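Protein Niban 2 (Homo sapiens, PDB 7CTP) may help suppress apoptosis and promote melanoma cell invasion in vitro, and is a myristoylated, PH-domain-containing phosphoprotein of the cytoplasm, cell junctions and membrane. Local coordinates at residues R12-I23 with V240-E251. Sequence-based numbering, arbitrary orientation.
Sequences RRQHIAEKTGKI and VMEELGPELKAE
Arg12 and Glu251 reach for each other from opposite directions at one end of the contact between helices 10-48 and 232-252, forming a salt bridge, Arg12 NH1 to Glu251 OE1, 2.8 Å long. The guanidinium and carboxylate planes stand 47° apart, and OE1 lies oblique to the guanidinium. Two bends along the arginine chain carry its CD past Leu248 CD1 on the way. Replacing Glu251 with an alanine would probably leave the Arg12 guanidinium without its carboxylate mate and freer to swing. One turn on, Ile16 brings its CD1 to 4.0 Å from Leu248 CD1, the two side chains crossing nearly at right angles. Lys19 works in two ways: its CB lies against both methyls of Leu244, while the chain, straight until it turns at chi4, carries NZ to within 2.7 Å of Glu247 OE1. NZ meets OE1 from above the carboxylate plane, 40° out of it, in a salt bridge that is also a hydrogen bond. Thr20 OG1 donates a hydrogen bond to Ile16 O, 2.8 Å away, from above the carbonyl plane; that carbonyl also accepts from Thr20 N, and the satisfied OG1 can then rest beside Leu244 CD1 and Val240 CG1. Ile23 splits its branches: CG2 meets Val240 CG2, and CD1 packs 3.6 Å from Leu244 CD2. Its CG1 lies beside the carboxylate of Glu243, whose OE1 is bonded to Tyr215. Helix 260-337 adds Met277 against Ile16 and Val278 against Val240. With axes 10.5 Å apart at 139°, this is a roughly antiparallel helix pair in the helical part of Niban 2, with one knob-into-hole at its middle, Leu244 among Ile16, Lys19, Thr20 and Ile23, and apolar contacts flanked by two salt bridges.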
loop_
_atom_site.group_PDB
_atom_site.type_symbol
_atom_site.label_atom_id
_atom_site.label_comp_id
_atom_site.label_asym_id
_atom_site.label_seq_id
_atom_site.Cartn_x
_atom_site.Cartn_y
_atom_site.Cartn_z
ATOM N N ARG A 12 -1.584 -13.340 -31.163
ATOM C CA ARG A 12 -1.431 -13.602 -29.740
ATOM C C ARG A 12 -1.839 -12.391 -28.918
ATOM O O ARG A 12 -2.508 -12.534 -27.890
ATOM C CB ARG A 12 0.005 -14.012 -29.430
ATOM C CG ARG A 12 0.297 -14.107 -27.942
ATOM C CD ARG A 12 -0.123 -15.453 -27.409
ATOM N NE ARG A 12 0.732 -16.530 -27.912
ATOM C CZ ARG A 12 0.318 -17.775 -28.127
ATOM N NH1 ARG A 12 -0.944 -18.107 -27.889
ATOM N NH2 ARG A 12 1.162 -18.689 -28.590
ATOM N N ARG A 13 -1.469 -11.189 -29.365
ATOM C CA ARG A 13 -1.902 -9.995 -28.650
ATOM C C ARG A 13 -3.421 -9.880 -28.647
ATOM O O ARG A 13 -4.012 -9.478 -27.642
ATOM C CB ARG A 13 -1.250 -8.751 -29.248
ATOM C CG ARG A 13 0.252 -8.697 -28.964
ATOM C CD ARG A 13 0.861 -7.394 -29.471
ATOM N NE ARG A 13 2.281 -7.296 -29.136
ATOM C CZ ARG A 13 2.773 -6.561 -28.139
ATOM N NH1 ARG A 13 1.953 -5.847 -27.376
ATOM N NH2 ARG A 13 4.084 -6.535 -27.910
ATOM N N GLN A 14 -4.082 -10.276 -29.739
ATOM C CA GLN A 14 -5.542 -10.187 -29.747
ATOM C C GLN A 14 -6.156 -11.180 -28.764
ATOM O O GLN A 14 -7.126 -10.858 -28.065
ATOM C CB GLN A 14 -6.082 -10.411 -31.157
ATOM C CG GLN A 14 -7.613 -10.321 -31.252
ATOM C CD GLN A 14 -8.152 -8.982 -30.776
ATOM O OE1 GLN A 14 -9.108 -8.925 -29.996
ATOM N NE2 GLN A 14 -7.545 -7.897 -31.245
ATOM N N HIS A 15 -5.587 -12.381 -28.677
ATOM C CA HIS A 15 -6.091 -13.354 -27.715
ATOM C C HIS A 15 -5.916 -12.839 -26.291
ATOM O O HIS A 15 -6.831 -12.943 -25.461
ATOM C CB HIS A 15 -5.373 -14.691 -27.897
ATOM C CG HIS A 15 -5.793 -15.444 -29.124
ATOM N ND1 HIS A 15 -7.116 -15.680 -29.441
ATOM C CD2 HIS A 15 -5.062 -16.030 -30.103
ATOM C CE1 HIS A 15 -7.179 -16.371 -30.567
ATOM N NE2 HIS A 15 -5.947 -16.597 -30.989
ATOM N N ILE A 16 -4.750 -12.256 -25.998
ATOM C CA ILE A 16 -4.511 -11.729 -24.654
ATOM C C ILE A 16 -5.488 -10.602 -24.344
ATOM O O ILE A 16 -6.052 -10.540 -23.247
ATOM C CB ILE A 16 -3.052 -11.265 -24.499
ATOM C CG1 ILE A 16 -2.098 -12.460 -24.497
ATOM C CG2 ILE A 16 -2.904 -10.459 -23.205
ATOM C CD1 ILE A 16 -0.673 -12.101 -24.852
ATOM N N ALA A 17 -5.724 -9.708 -25.312
ATOM C CA ALA A 17 -6.657 -8.608 -25.078
ATOM C C ALA A 17 -8.065 -9.126 -24.828
ATOM O O ALA A 17 -8.811 -8.556 -24.019
ATOM C CB ALA A 17 -6.657 -7.637 -26.258
ATOM N N GLU A 18 -8.457 -10.191 -25.533
ATOM C CA GLU A 18 -9.781 -10.766 -25.319
ATOM C C GLU A 18 -9.913 -11.318 -23.905
ATOM O O GLU A 18 -10.909 -11.063 -23.216
ATOM C CB GLU A 18 -10.052 -11.856 -26.362
ATOM C CG GLU A 18 -10.369 -11.285 -27.746
ATOM C CD GLU A 18 -10.363 -12.335 -28.851
ATOM O OE1 GLU A 18 -10.447 -11.943 -30.037
ATOM O OE2 GLU A 18 -10.273 -13.539 -28.532
ATOM N N LYS A 19 -8.912 -12.079 -23.460
ATOM C CA LYS A 19 -8.935 -12.624 -22.103
ATOM C C LYS A 19 -8.897 -11.509 -21.065
ATOM O O LYS A 19 -9.589 -11.581 -20.044
ATOM C CB LYS A 19 -7.765 -13.583 -21.896
ATOM C CG LYS A 19 -7.812 -14.818 -22.801
ATOM C CD LYS A 19 -6.540 -15.655 -22.656
ATOM C CE LYS A 19 -6.544 -16.853 -23.598
ATOM N NZ LYS A 19 -6.889 -18.118 -22.888
ATOM N N THR A 20 -8.077 -10.480 -21.307
ATOM C CA THR A 20 -8.026 -9.322 -20.411
ATOM C C THR A 20 -9.380 -8.639 -20.324
ATOM O O THR A 20 -9.836 -8.259 -19.233
ATOM C CB THR A 20 -6.953 -8.344 -20.899
ATOM O OG1 THR A 20 -5.679 -9.017 -20.897
ATOM C CG2 THR A 20 -6.891 -7.089 -20.018
ATOM N N GLY A 21 -10.047 -8.478 -21.469
ATOM C CA GLY A 21 -11.334 -7.803 -21.475
ATOM C C GLY A 21 -12.385 -8.551 -20.679
ATOM O O GLY A 21 -13.219 -7.942 -20.003
ATOM N N LYS A 22 -12.350 -9.881 -20.737
ATOM C CA LYS A 22 -13.301 -10.678 -19.967
ATOM C C LYS A 22 -13.050 -10.540 -18.471
ATOM O O LYS A 22 -14.001 -10.447 -17.685
ATOM C CB LYS A 22 -13.229 -12.135 -20.417
ATOM C CG LYS A 22 -13.670 -12.283 -21.868
ATOM C CD LYS A 22 -13.638 -13.716 -22.364
ATOM C CE LYS A 22 -13.990 -13.754 -23.850
ATOM N NZ LYS A 22 -13.831 -15.125 -24.423
ATOM N N ILE A 23 -11.777 -10.511 -18.059
ATOM C CA ILE A 23 -11.449 -10.280 -16.651
ATOM C C ILE A 23 -11.912 -8.900 -16.211
ATOM O O ILE A 23 -12.489 -8.735 -15.130
ATOM C CB ILE A 23 -9.942 -10.456 -16.407
ATOM C CG1 ILE A 23 -9.550 -11.921 -16.539
ATOM C CG2 ILE A 23 -9.556 -9.928 -15.016
ATOM C CD1 ILE A 23 -8.055 -12.106 -16.766
ATOM N N VAL A 240 -4.968 -8.956 -13.508
ATOM C CA VAL A 240 -4.993 -9.632 -14.806
ATOM C C VAL A 240 -3.763 -10.517 -14.983
ATOM O O VAL A 240 -3.877 -11.675 -15.403
ATOM C CB VAL A 240 -5.112 -8.604 -15.946
ATOM C CG1 VAL A 240 -4.965 -9.297 -17.311
ATOM C CG2 VAL A 240 -6.449 -7.880 -15.867
ATOM N N MET A 241 -2.567 -9.979 -14.702
ATOM C CA MET A 241 -1.345 -10.767 -14.894
ATOM C C MET A 241 -1.333 -12.006 -14.009
ATOM O O MET A 241 -0.876 -13.075 -14.437
ATOM C CB MET A 241 -0.100 -9.925 -14.618
ATOM C CG MET A 241 0.132 -8.769 -15.596
ATOM S SD MET A 241 0.310 -9.274 -17.322
ATOM C CE MET A 241 1.877 -10.159 -17.259
ATOM N N GLU A 242 -1.815 -11.882 -12.772
ATOM C CA GLU A 242 -1.875 -13.049 -11.894
ATOM C C GLU A 242 -2.726 -14.146 -12.515
ATOM O O GLU A 242 -2.369 -15.330 -12.470
ATOM C CB GLU A 242 -2.422 -12.649 -10.524
ATOM C CG GLU A 242 -2.719 -13.829 -9.591
ATOM C CD GLU A 242 -3.365 -13.396 -8.279
ATOM O OE1 GLU A 242 -4.349 -12.625 -8.297
ATOM O OE2 GLU A 242 -2.870 -13.832 -7.220
ATOM N N GLU A 243 -3.835 -13.767 -13.132
ATOM C CA GLU A 243 -4.752 -14.752 -13.680
ATOM C C GLU A 243 -4.241 -15.329 -14.996
ATOM O O GLU A 243 -4.327 -16.544 -15.220
ATOM C CB GLU A 243 -6.131 -14.118 -13.860
ATOM C CG GLU A 243 -7.219 -15.106 -14.225
ATOM C CD GLU A 243 -8.613 -14.571 -13.986
ATOM O OE1 GLU A 243 -8.807 -13.766 -13.047
ATOM O OE2 GLU A 243 -9.523 -14.968 -14.745
ATOM N N LEU A 244 -3.695 -14.483 -15.871
ATOM C CA LEU A 244 -3.322 -14.920 -17.214
ATOM C C LEU A 244 -1.913 -15.479 -17.307
ATOM O O LEU A 244 -1.634 -16.256 -18.226
ATOM C CB LEU A 244 -3.445 -13.761 -18.203
ATOM C CG LEU A 244 -4.847 -13.215 -18.425
ATOM C CD1 LEU A 244 -4.878 -12.325 -19.659
ATOM C CD2 LEU A 244 -5.847 -14.366 -18.562
ATOM N N GLY A 245 -1.021 -15.091 -16.392
ATOM C CA GLY A 245 0.369 -15.503 -16.413
ATOM C C GLY A 245 0.614 -16.995 -16.558
ATOM O O GLY A 245 1.380 -17.430 -17.431
ATOM N N PRO A 246 -0.013 -17.812 -15.699
ATOM C CA PRO A 246 0.248 -19.261 -15.758
ATOM C C PRO A 246 0.009 -19.889 -17.120
ATOM O O PRO A 246 0.877 -20.615 -17.619
ATOM C CB PRO A 246 -0.709 -19.819 -14.699
ATOM C CG PRO A 246 -0.796 -18.741 -13.699
ATOM C CD PRO A 246 -0.814 -17.464 -14.509
ATOM N N GLU A 247 -1.150 -19.648 -17.738
ATOM C CA GLU A 247 -1.403 -20.301 -19.019
ATOM C C GLU A 247 -0.543 -19.685 -20.122
ATOM O O GLU A 247 -0.118 -20.387 -21.040
ATOM C CB GLU A 247 -2.895 -20.258 -19.364
ATOM C CG GLU A 247 -3.395 -18.900 -19.734
ATOM C CD GLU A 247 -4.916 -18.801 -19.881
ATOM O OE1 GLU A 247 -5.445 -19.279 -20.912
ATOM O OE2 GLU A 247 -5.576 -18.205 -18.994
ATOM N N LEU A 248 -0.247 -18.379 -20.038
ATOM C CA LEU A 248 0.645 -17.784 -21.031
ATOM C C LEU A 248 2.046 -18.361 -20.910
ATOM O O LEU A 248 2.701 -18.642 -21.922
ATOM C CB LEU A 248 0.672 -16.259 -20.896
ATOM C CG LEU A 248 1.327 -15.470 -22.027
ATOM C CD1 LEU A 248 0.525 -15.606 -23.319
ATOM C CD2 LEU A 248 1.495 -14.002 -21.640
ATOM N N LYS A 249 2.520 -18.546 -19.678
ATOM C CA LYS A 249 3.811 -19.184 -19.451
ATOM C C LYS A 249 3.801 -20.635 -19.920
ATOM O O LYS A 249 4.772 -21.106 -20.525
ATOM C CB LYS A 249 4.159 -19.094 -17.965
ATOM C CG LYS A 249 5.606 -19.387 -17.617
ATOM C CD LYS A 249 5.833 -19.177 -16.123
ATOM C CE LYS A 249 6.021 -17.708 -15.766
ATOM N NZ LYS A 249 6.394 -17.524 -14.323
ATOM N N ALA A 250 2.709 -21.355 -19.647
ATOM C CA ALA A 250 2.602 -22.746 -20.082
ATOM C C ALA A 250 2.650 -22.856 -21.600
ATOM O O ALA A 250 3.174 -23.837 -22.144
ATOM C CB ALA A 250 1.321 -23.377 -19.534
ATOM N N GLU A 251 2.118 -21.858 -22.303
ATOM C CA GLU A 251 2.060 -21.918 -23.759
ATOM C C GLU A 251 3.370 -21.462 -24.395
ATOM O O GLU A 251 3.883 -22.109 -25.315
ATOM C CB GLU A 251 0.896 -21.067 -24.265
ATOM C CG GLU A 251 0.734 -21.076 -25.780
ATOM C CD GLU A 251 -0.664 -20.691 -26.206
ATOM O OE1 GLU A 251 -1.228 -19.757 -25.597
ATOM O OE2 GLU A 251 -1.199 -21.319 -27.146
#